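PDB 6MLT: hemolysin-related protein from Vibrio cholerae serotype O1, which serves as a secreted biofilm matrix protein that binds calcium ions and probably aids adhesion of the biofilm by binding carbohydrate. Local coordinates for residues A[97-103]-A[146-151]; A[294-300]-A[428-434]; A[446-450]-A[473-478]; A[523-529]-A[569-573]. All blocks are in the same frame, centred on the assembly; numbering follows the deposited sequence.

Contact 1: residues A[97-103]-A[146-151]; sequences RYAPAAA and VGDIAL
OD1 of D148 meets the carbonyl groups of A99 and P100 through water. One water sits 2.6 Å from D148 OD1 and also lies in bonding range of A99 O; another links OD1 to P100 O. Neither water can serve all its neighbouring acceptors at once, so the bonds are probably shared out. The backbone N of I149 adds a weak, strongly bent bond (121°) to the same OD1. A third water is less ambiguous, donating to A99 O at 2.9 Å and to G147 O at 2.8 Å. Aspartate suits this place because its short carboxylate can collect water protons while staying close to its own backbone.

Beside the waters, Y98 lies flat on the chain at G147. With CG anti to the carbonyl carbon (chi1 -64°), its ring is laid over the glycine, and G147 CA stands 3.5 Å from the ring centroid, almost on the normal: a CH-pi contact with a bare backbone carbon. V146 CG1 meets the ring obliquely, 3.8 Å from Y98 CD2.

Further along, small alanines let the chains approach closely. A101 CB touches L151 CD1 at 3.7 Å and I149 CG2 at 4.0 Å, and the same leucine methyl reaches A103 CB. N574 and Q575 bind A102 O and L151 N, covering this region from the C-terminal part of the chain. Strands 101-103 and 150-152 are edge strands of successive four-stranded antiparallel sheets, the blade-beside-blade packing of a β-propeller, consistent with the FG-GAP-like repeat recognised here.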
# COMPACT_ATOMS: atom_id res chain seq x y z
N ARG A 97 20.80 -3.38 -13.24
CA ARG A 97 19.72 -2.44 -13.49
C ARG A 97 18.49 -2.68 -12.63
O ARG A 97 17.65 -1.77 -12.51
CB ARG A 97 19.30 -2.49 -14.97
CG ARG A 97 20.42 -2.14 -15.94
CD ARG A 97 20.10 -2.56 -17.36
NE ARG A 97 20.19 -4.01 -17.51
CZ ARG A 97 20.17 -4.64 -18.67
NH1 ARG A 97 20.04 -3.96 -19.80
NH2 ARG A 97 20.28 -5.96 -18.70
N TYR A 98 18.34 -3.86 -12.05
CA TYR A 98 17.18 -4.21 -11.25
C TYR A 98 17.61 -4.59 -9.84
O TYR A 98 18.58 -5.34 -9.66
CB TYR A 98 16.40 -5.38 -11.88
CG TYR A 98 15.80 -5.06 -13.24
CD1 TYR A 98 14.52 -4.53 -13.34
CD2 TYR A 98 16.51 -5.31 -14.41
CE1 TYR A 98 13.96 -4.26 -14.58
CE2 TYR A 98 15.96 -5.04 -15.65
CZ TYR A 98 14.68 -4.51 -15.73
OH TYR A 98 14.11 -4.23 -16.94
N ALA A 99 16.91 -4.07 -8.86
CA ALA A 99 17.19 -4.45 -7.49
C ALA A 99 16.85 -5.93 -7.30
O ALA A 99 15.85 -6.41 -7.82
CB ALA A 99 16.38 -3.61 -6.50
N PRO A 100 17.67 -6.67 -6.56
CA PRO A 100 17.26 -8.02 -6.14
C PRO A 100 16.12 -7.95 -5.14
O PRO A 100 15.64 -6.86 -4.81
CB PRO A 100 18.53 -8.61 -5.53
CG PRO A 100 19.38 -7.47 -5.17
CD PRO A 100 19.02 -6.33 -6.08
N ALA A 101 15.67 -9.10 -4.66
CA ALA A 101 14.62 -9.19 -3.66
C ALA A 101 15.08 -10.12 -2.55
O ALA A 101 15.84 -11.06 -2.79
CB ALA A 101 13.31 -9.71 -4.24
N ALA A 102 14.63 -9.86 -1.32
CA ALA A 102 15.11 -10.62 -0.19
C ALA A 102 13.99 -10.92 0.79
O ALA A 102 13.06 -10.13 0.96
CB ALA A 102 16.24 -9.88 0.54
N ALA A 103 14.10 -12.07 1.44
CA ALA A 103 13.16 -12.48 2.48
C ALA A 103 13.67 -13.78 3.07
O ALA A 103 14.51 -14.46 2.48
CB ALA A 103 11.74 -12.67 1.93
N VAL A 146 15.52 -11.23 -17.36
CA VAL A 146 16.02 -10.27 -16.40
C VAL A 146 14.97 -9.19 -16.18
O VAL A 146 14.50 -8.56 -17.14
CB VAL A 146 17.34 -9.64 -16.88
CG1 VAL A 146 17.78 -8.51 -15.96
CG2 VAL A 146 18.43 -10.70 -16.96
N GLY A 147 14.61 -8.97 -14.93
CA GLY A 147 13.72 -7.88 -14.58
C GLY A 147 13.52 -7.81 -13.09
O GLY A 147 14.32 -8.34 -12.31
N ASP A 148 12.44 -7.16 -12.68
CA ASP A 148 12.12 -7.08 -11.27
C ASP A 148 11.75 -8.46 -10.74
O ASP A 148 11.28 -9.34 -11.48
CB ASP A 148 10.98 -6.10 -11.03
CG ASP A 148 10.75 -5.81 -9.55
OD1 ASP A 148 11.68 -6.01 -8.74
OD2 ASP A 148 9.63 -5.37 -9.19
N ILE A 149 12.00 -8.66 -9.45
CA ILE A 149 11.60 -9.86 -8.74
C ILE A 149 10.78 -9.44 -7.54
O ILE A 149 11.20 -8.56 -6.77
CB ILE A 149 12.82 -10.70 -8.31
CG1 ILE A 149 13.57 -11.20 -9.55
CG2 ILE A 149 12.38 -11.86 -7.44
CD1 ILE A 149 14.86 -11.90 -9.25
N ALA A 150 9.60 -10.05 -7.37
CA ALA A 150 8.77 -9.85 -6.20
C ALA A 150 8.54 -11.19 -5.53
O ALA A 150 8.54 -12.24 -6.19
CB ALA A 150 7.44 -9.20 -6.57
N LEU A 151 8.34 -11.16 -4.22
CA LEU A 151 8.22 -12.36 -3.40
C LEU A 151 6.89 -12.34 -2.66
O LEU A 151 6.61 -11.39 -1.92
CB LEU A 151 9.37 -12.45 -2.40
CG LEU A 151 10.77 -12.30 -3.00
CD1 LEU A 151 11.81 -12.20 -1.91
CD2 LEU A 151 11.07 -13.46 -3.93
O HOH W 1 15.53 -8.60 -9.76
O HOH W 2 14.04 -4.96 -9.15
O HOH W 3 13.07 -6.28 -6.11

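Contact 2: residues A[294-300]-A[428-434]; sequences DAQSAVY and AVQFLVG
Y300 and F431 form the apolar centre of this edge of the β-prism lectin domain, where strand 295-301 pairs with strand 428-435. The two aromatic side chains cross at about a right angle, and Y300 CE2 meets the edge of the phenyl ring, 3.8 Å from F431 CE2. V357 of strand 352-359 packs against both side chains, so these large flat residues fill the space between two sheets of the prism. A295 and V433 point to the same face, their CB and CG2 3.8 Å apart.

Outward from this face the antiparallel ladder is interrupted: its register slips by one residue between Q296 and Y300, and side chains bridge the gap. S297, with OG between its backbone N and carbonyl carbon (chi1 69°), accepts a nearly straight bond from F431 N at 2.9 Å and donates to A298 O; a serine can do both with one short hydroxyl. Q430 extends its chain fully and sends NE2 to S297 O at 2.8 Å, with that oxygen in the plane of the amide, while N411 binds Q430 OE1. Q296 runs alongside L432 on the face opposite Y300.

Beyond Q296 the regular pairing resumes and ends in a classic β bulge, in which D294 and A295 both face V433. There V433 O accepts two N-H bonds, from D294 N at 2.9 Å and, less directly, from A295 N at 3.2 Å.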
# COMPACT_ATOMS: atom_id res chain seq x y z
N ASP A 294 -21.14 14.13 13.73
CA ASP A 294 -21.09 15.53 14.13
C ASP A 294 -22.46 16.10 14.45
O ASP A 294 -22.57 17.31 14.70
CB ASP A 294 -20.41 16.38 13.04
CG ASP A 294 -21.02 16.16 11.67
OD1 ASP A 294 -22.26 16.23 11.55
OD2 ASP A 294 -20.25 15.93 10.72
N ALA A 295 -23.52 15.29 14.45
CA ALA A 295 -24.84 15.78 14.80
C ALA A 295 -25.74 14.58 15.09
O ALA A 295 -25.39 13.43 14.81
CB ALA A 295 -25.43 16.64 13.68
N GLN A 296 -26.91 14.87 15.65
CA GLN A 296 -27.84 13.82 16.04
C GLN A 296 -29.26 14.36 16.00
O GLN A 296 -29.50 15.57 16.09
CB GLN A 296 -27.50 13.28 17.43
CG GLN A 296 -27.54 14.33 18.52
CD GLN A 296 -26.94 13.83 19.81
OE1 GLN A 296 -26.14 12.90 19.82
NE2 GLN A 296 -27.33 14.45 20.92
N SER A 297 -30.20 13.43 15.88
CA SER A 297 -31.61 13.76 15.97
C SER A 297 -32.01 13.93 17.43
O SER A 297 -31.20 13.77 18.35
CB SER A 297 -32.45 12.67 15.32
OG SER A 297 -32.39 11.49 16.10
N ALA A 298 -33.29 14.22 17.66
CA ALA A 298 -33.85 14.13 19.00
C ALA A 298 -33.95 12.66 19.41
O ALA A 298 -33.76 11.74 18.60
CB ALA A 298 -35.22 14.80 19.06
N VAL A 299 -34.26 12.44 20.68
CA VAL A 299 -34.52 11.10 21.20
C VAL A 299 -35.99 10.79 21.00
O VAL A 299 -36.86 11.57 21.40
CB VAL A 299 -34.13 10.99 22.69
CG1 VAL A 299 -34.45 9.60 23.23
CG2 VAL A 299 -32.66 11.32 22.88
N TYR A 300 -36.28 9.64 20.39
CA TYR A 300 -37.65 9.21 20.14
C TYR A 300 -37.95 7.97 20.97
O TYR A 300 -37.30 6.93 20.79
CB TYR A 300 -37.85 8.92 18.65
CG TYR A 300 -37.36 10.05 17.76
CD1 TYR A 300 -38.01 11.27 17.74
CD2 TYR A 300 -36.24 9.88 16.97
CE1 TYR A 300 -37.56 12.31 16.94
CE2 TYR A 300 -35.78 10.91 16.16
CZ TYR A 300 -36.45 12.12 16.16
OH TYR A 300 -36.00 13.14 15.36
N ALA A 428 -36.23 3.36 23.06
CA ALA A 428 -36.01 4.67 22.47
C ALA A 428 -34.85 4.58 21.49
O ALA A 428 -33.97 3.72 21.60
CB ALA A 428 -35.71 5.73 23.53
N VAL A 429 -34.84 5.51 20.53
CA VAL A 429 -33.78 5.58 19.53
C VAL A 429 -33.43 7.03 19.24
O VAL A 429 -34.23 7.95 19.44
CB VAL A 429 -34.15 4.88 18.21
CG1 VAL A 429 -34.33 3.40 18.42
CG2 VAL A 429 -35.42 5.49 17.61
N GLN A 430 -32.21 7.21 18.75
CA GLN A 430 -31.70 8.51 18.35
C GLN A 430 -30.70 8.27 17.23
O GLN A 430 -29.89 7.34 17.31
CB GLN A 430 -31.04 9.24 19.53
CG GLN A 430 -30.38 10.56 19.18
CD GLN A 430 -29.79 11.23 20.41
OE1 GLN A 430 -29.15 10.58 21.24
NE2 GLN A 430 -30.02 12.53 20.54
N PHE A 431 -30.76 9.09 16.19
CA PHE A 431 -29.96 8.88 14.99
C PHE A 431 -28.74 9.78 15.00
O PHE A 431 -28.83 10.97 15.34
CB PHE A 431 -30.79 9.13 13.74
CG PHE A 431 -32.03 8.31 13.68
CD1 PHE A 431 -31.97 6.96 13.36
CD2 PHE A 431 -33.26 8.86 13.99
CE1 PHE A 431 -33.12 6.19 13.33
CE2 PHE A 431 -34.41 8.09 13.96
CZ PHE A 431 -34.34 6.76 13.63
N LEU A 432 -27.60 9.21 14.62
CA LEU A 432 -26.31 9.90 14.57
C LEU A 432 -25.89 10.06 13.11
O LEU A 432 -25.90 9.09 12.35
CB LEU A 432 -25.25 9.12 15.34
CG LEU A 432 -25.67 8.64 16.73
CD1 LEU A 432 -24.62 7.71 17.32
CD2 LEU A 432 -25.92 9.82 17.64
N VAL A 433 -25.51 11.29 12.73
CA VAL A 433 -25.20 11.62 11.35
C VAL A 433 -23.87 12.37 11.30
O VAL A 433 -23.36 12.86 12.30
CB VAL A 433 -26.31 12.47 10.70
CG1 VAL A 433 -27.64 11.70 10.69
CG2 VAL A 433 -26.46 13.80 11.43
N GLY A 434 -23.32 12.46 10.08
CA GLY A 434 -22.08 13.18 9.86
C GLY A 434 -21.91 13.57 8.41
O GLY A 434 -22.47 12.94 7.51

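Contact 3: residues A[446-450]-A[473-478]; sequences VYAGY and SGKIGV
A seam between neighbouring blades of the β-propeller is closed here, where the end of strand 443-448 and the turn after it, A448 to Y450, meet the loop G474 to I476 that leads into the first strand of the next blade. Y450 lies on G474: the glycine CA stands 3.4 Å from the ring centroid, 11° off the normal, in a CH-pi contact. Glycine fits twice over, because its phi is positive (72°) and because its bare CA lets the ring come down upon it. Just before it, S473 OG accepts from K475 N at 2.9 Å, an ST turn that fixes the bend, and L520 O is another partner of this hydroxyl.

The phenol end is tied in by water. One molecule lies 2.8 Å from Y450 OH, donates to S473 O and accepts from K475 NZ at 2.7 Å, the lysine curling back through its last torsion.

Two more waters bridge the backbones at A448. One accepts from A448 N within bonding range of I476 O; the other lies 2.8 Å from both A448 O and I476 O, their protons probably shared among several acceptors. Alanine keeps this gap narrow, its CB only 3.5 Å from I476 CG2. Further along, V446 CG1 and V478 CG2 meet obliquely at 4.2 Å, with A278 and V491 beside V446. Apolar side chains and bridging waters thus join adjacent propeller blades.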
# COMPACT_ATOMS: atom_id res chain seq x y z
N VAL A 446 2.07 9.76 -7.78
CA VAL A 446 3.18 10.61 -8.20
C VAL A 446 4.17 9.77 -9.00
O VAL A 446 4.43 8.61 -8.67
CB VAL A 446 3.86 11.30 -7.00
CG1 VAL A 446 4.52 10.28 -6.08
CG2 VAL A 446 4.87 12.34 -7.48
N TYR A 447 4.73 10.38 -10.05
CA TYR A 447 5.73 9.70 -10.87
C TYR A 447 6.57 10.74 -11.60
O TYR A 447 6.17 11.89 -11.78
CB TYR A 447 5.08 8.75 -11.88
CG TYR A 447 4.47 9.43 -13.10
CD1 TYR A 447 3.19 9.98 -13.05
CD2 TYR A 447 5.17 9.50 -14.30
CE1 TYR A 447 2.63 10.58 -14.16
CE2 TYR A 447 4.62 10.09 -15.41
CZ TYR A 447 3.35 10.63 -15.34
OH TYR A 447 2.80 11.23 -16.46
N ALA A 448 7.75 10.29 -12.02
CA ALA A 448 8.68 11.12 -12.78
C ALA A 448 8.65 10.71 -14.25
O ALA A 448 8.69 9.52 -14.57
CB ALA A 448 10.10 10.98 -12.24
N GLY A 449 8.57 11.71 -15.13
CA GLY A 449 8.70 11.50 -16.55
C GLY A 449 10.04 11.97 -17.06
O GLY A 449 11.00 12.13 -16.30
N TYR A 450 10.11 12.21 -18.38
CA TYR A 450 11.36 12.72 -18.95
C TYR A 450 11.69 14.12 -18.44
O TYR A 450 12.87 14.45 -18.30
CB TYR A 450 11.27 12.75 -20.48
CG TYR A 450 11.59 11.42 -21.13
CD1 TYR A 450 12.91 11.01 -21.29
CD2 TYR A 450 10.58 10.58 -21.58
CE1 TYR A 450 13.21 9.80 -21.88
CE2 TYR A 450 10.88 9.36 -22.17
CZ TYR A 450 12.19 8.98 -22.32
OH TYR A 450 12.48 7.77 -22.91
N SER A 473 16.65 9.06 -19.53
CA SER A 473 16.01 7.79 -19.20
C SER A 473 14.50 7.86 -19.34
O SER A 473 13.90 7.06 -20.06
CB SER A 473 16.40 7.37 -17.77
OG SER A 473 15.44 6.52 -17.16
N GLY A 474 13.88 8.82 -18.65
CA GLY A 474 12.43 8.88 -18.61
C GLY A 474 11.79 7.81 -17.76
O GLY A 474 10.57 7.62 -17.84
N LYS A 475 12.57 7.08 -16.95
CA LYS A 475 12.03 6.02 -16.12
C LYS A 475 12.35 6.18 -14.64
O LYS A 475 11.98 5.32 -13.84
CB LYS A 475 12.55 4.65 -16.59
CG LYS A 475 12.21 4.32 -18.05
CD LYS A 475 12.61 2.89 -18.40
CE LYS A 475 12.36 2.55 -19.86
NZ LYS A 475 13.18 3.38 -20.79
N ILE A 476 13.02 7.27 -14.25
CA ILE A 476 13.56 7.36 -12.90
C ILE A 476 12.45 7.21 -11.87
O ILE A 476 11.30 7.62 -12.08
CB ILE A 476 14.34 8.68 -12.69
CG1 ILE A 476 15.06 8.69 -11.34
CG2 ILE A 476 13.40 9.89 -12.80
CD1 ILE A 476 16.16 7.63 -11.20
N GLY A 477 12.79 6.60 -10.74
CA GLY A 477 11.81 6.27 -9.74
C GLY A 477 11.60 7.37 -8.71
O GLY A 477 12.32 8.37 -8.67
N VAL A 478 10.57 7.15 -7.89
CA VAL A 478 10.24 8.00 -6.76
C VAL A 478 9.82 7.08 -5.62
O VAL A 478 9.48 5.91 -5.83
CB VAL A 478 9.09 8.99 -7.09
CG1 VAL A 478 9.52 9.96 -8.18
CG2 VAL A 478 7.84 8.23 -7.52
O HOH W 4 9.30 6.90 -13.84
O HOH W 5 8.66 7.74 -10.93
O HOH W 6 11.66 5.49 -21.45

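Contact 4: residues A[523-529]-A[569-573]; sequences YPVVADL and ATRIW
D528 N donates to T570 O at 2.8 Å, and R571 of segment 569-573 adds two bonds in the opposite direction. Its NE points to D528 O at 2.8 Å, nearly along the C=O axis, and its NH2 reaches L529 O at 3.0 Å from above the carbonyl plane. Bends at chi2 (-71°) and chi3 (-43°) fold the arginine back so that one guanidinium edge serves successive carbonyls. NH1 binds E51 O, placing R571 beside a calcium site: its side chain is about 6 Å from that of the ligand D53.

The D528 carboxylate faces its own loop, with OD1 bonded to G531 N and OD2 to N533 N, while water links OD2 to A569. At the other end, W573 NE1 gives a bent bond (146°) to Y523 OH at 2.9 Å, the oxygen lying in the indole plane; Y523 OH also has Y576 O as a partner.

Strand 525-527 is an edge strand of the propeller blade that combines N-terminal strand 13-19 with late strands of the chain, and segment 569-573 packs against it as a loop. Trp gives this loop a broad surface: V525 CG2 stands over the five-membered ring, 3.9 Å from its centroid, and F578 stacks on the same indole. V526 CG1 packs on A569 CB at 3.9 Å. V526 O is buried with no hydrogen-bond partner; the methyl CG2 of T570 comes to 3.7 Å from it.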
# COMPACT_ATOMS: atom_id res chain seq x y z
N TYR A 523 15.24 4.53 -6.97
CA TYR A 523 14.69 5.59 -6.14
C TYR A 523 15.40 5.57 -4.79
O TYR A 523 16.01 4.57 -4.42
CB TYR A 523 13.17 5.44 -5.96
CG TYR A 523 12.70 4.07 -5.53
CD1 TYR A 523 12.91 3.61 -4.24
CD2 TYR A 523 12.03 3.23 -6.41
CE1 TYR A 523 12.49 2.34 -3.84
CE2 TYR A 523 11.59 1.96 -6.02
CZ TYR A 523 11.83 1.53 -4.73
OH TYR A 523 11.40 0.29 -4.31
N PRO A 524 15.34 6.67 -4.05
CA PRO A 524 15.87 6.66 -2.68
C PRO A 524 14.92 5.92 -1.75
O PRO A 524 13.71 5.81 -2.01
CB PRO A 524 15.96 8.15 -2.31
CG PRO A 524 15.64 8.91 -3.57
CD PRO A 524 14.82 8.00 -4.42
N VAL A 525 15.47 5.42 -0.65
CA VAL A 525 14.72 4.62 0.32
C VAL A 525 14.93 5.21 1.71
O VAL A 525 16.07 5.51 2.10
CB VAL A 525 15.17 3.15 0.29
CG1 VAL A 525 14.67 2.38 1.53
CG2 VAL A 525 14.68 2.48 -1.00
N VAL A 526 13.85 5.33 2.47
CA VAL A 526 13.92 5.64 3.89
C VAL A 526 13.64 4.37 4.66
O VAL A 526 12.65 3.67 4.40
CB VAL A 526 12.94 6.76 4.28
CG1 VAL A 526 12.92 6.95 5.80
CG2 VAL A 526 13.32 8.06 3.58
N ALA A 527 14.50 4.06 5.62
CA ALA A 527 14.28 2.92 6.50
C ALA A 527 14.90 3.20 7.86
O ALA A 527 15.95 3.84 7.96
CB ALA A 527 14.87 1.63 5.91
N ASP A 528 14.24 2.70 8.90
CA ASP A 528 14.71 2.80 10.28
C ASP A 528 15.60 1.60 10.54
O ASP A 528 15.14 0.52 10.92
CB ASP A 528 13.54 2.86 11.25
CG ASP A 528 13.98 3.03 12.70
OD1 ASP A 528 15.21 3.04 12.95
OD2 ASP A 528 13.10 3.16 13.58
N LEU A 529 16.91 1.79 10.33
CA LEU A 529 17.83 0.67 10.39
C LEU A 529 17.98 0.14 11.82
O LEU A 529 17.97 -1.07 12.04
CB LEU A 529 19.19 1.08 9.83
CG LEU A 529 19.17 1.70 8.42
CD1 LEU A 529 20.58 2.09 7.99
CD2 LEU A 529 18.55 0.75 7.41
N ALA A 569 9.25 4.98 10.38
CA ALA A 569 9.73 4.43 9.12
C ALA A 569 9.88 2.91 9.20
O ALA A 569 10.24 2.36 10.24
CB ALA A 569 11.08 5.05 8.73
N THR A 570 9.63 2.25 8.07
CA THR A 570 9.74 0.80 7.99
C THR A 570 11.14 0.35 8.39
O THR A 570 12.14 1.01 8.11
CB THR A 570 9.44 0.32 6.57
OG1 THR A 570 9.50 -1.11 6.52
CG2 THR A 570 10.44 0.89 5.57
N ARG A 571 11.20 -0.82 9.04
CA ARG A 571 12.46 -1.47 9.36
C ARG A 571 13.02 -2.27 8.18
O ARG A 571 14.13 -2.79 8.29
CB ARG A 571 12.29 -2.44 10.53
CG ARG A 571 11.77 -1.83 11.82
CD ARG A 571 12.80 -0.96 12.51
NE ARG A 571 14.16 -1.50 12.54
CZ ARG A 571 14.61 -2.38 13.43
NH1 ARG A 571 13.81 -2.88 14.36
NH2 ARG A 571 15.87 -2.77 13.37
N ILE A 572 12.28 -2.39 7.09
CA ILE A 572 12.64 -3.32 6.02
C ILE A 572 12.10 -2.78 4.71
O ILE A 572 10.98 -2.26 4.65
CB ILE A 572 12.10 -4.74 6.33
CG1 ILE A 572 12.50 -5.72 5.23
CG2 ILE A 572 10.58 -4.72 6.51
CD1 ILE A 572 12.38 -7.17 5.68
N TRP A 573 12.90 -2.90 3.66
CA TRP A 573 12.49 -2.54 2.30
C TRP A 573 13.08 -3.62 1.40
O TRP A 573 14.19 -3.48 0.88
CB TRP A 573 12.97 -1.15 1.92
CG TRP A 573 12.35 -0.63 0.66
CD1 TRP A 573 12.55 -1.11 -0.60
CD2 TRP A 573 11.45 0.48 0.54
NE1 TRP A 573 11.82 -0.37 -1.51
CE2 TRP A 573 11.14 0.61 -0.83
CE3 TRP A 573 10.88 1.37 1.45
CZ2 TRP A 573 10.28 1.60 -1.31
CZ3 TRP A 573 10.02 2.35 0.97
CH2 TRP A 573 9.73 2.46 -0.40
O HOH W 7 11.58 5.74 12.10
O HOH W 8 10.48 2.32 12.73

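Contacts 1, 3 and 4 lie in the β-propeller, their centres 16 to 20 Å apart, whereas contact 2 lies in the β-prism, with its centre 46 to 54 Å from theirs. Along the chain they open and close in the order 1, 2, 3, 4. The prism is therefore an insertion: the chain leaves the propeller after strand 277-279, builds the prism, and returns as strand 443-448, which pairs with 277-279. Contacts 3 and 4 touch where Y523 CB packs on G477 and V478; contacts 1 and 4 approach to about 6 Å between nearest atoms. One domain is thus closed from distant parts of the sequence and carries a separate lectin-like module.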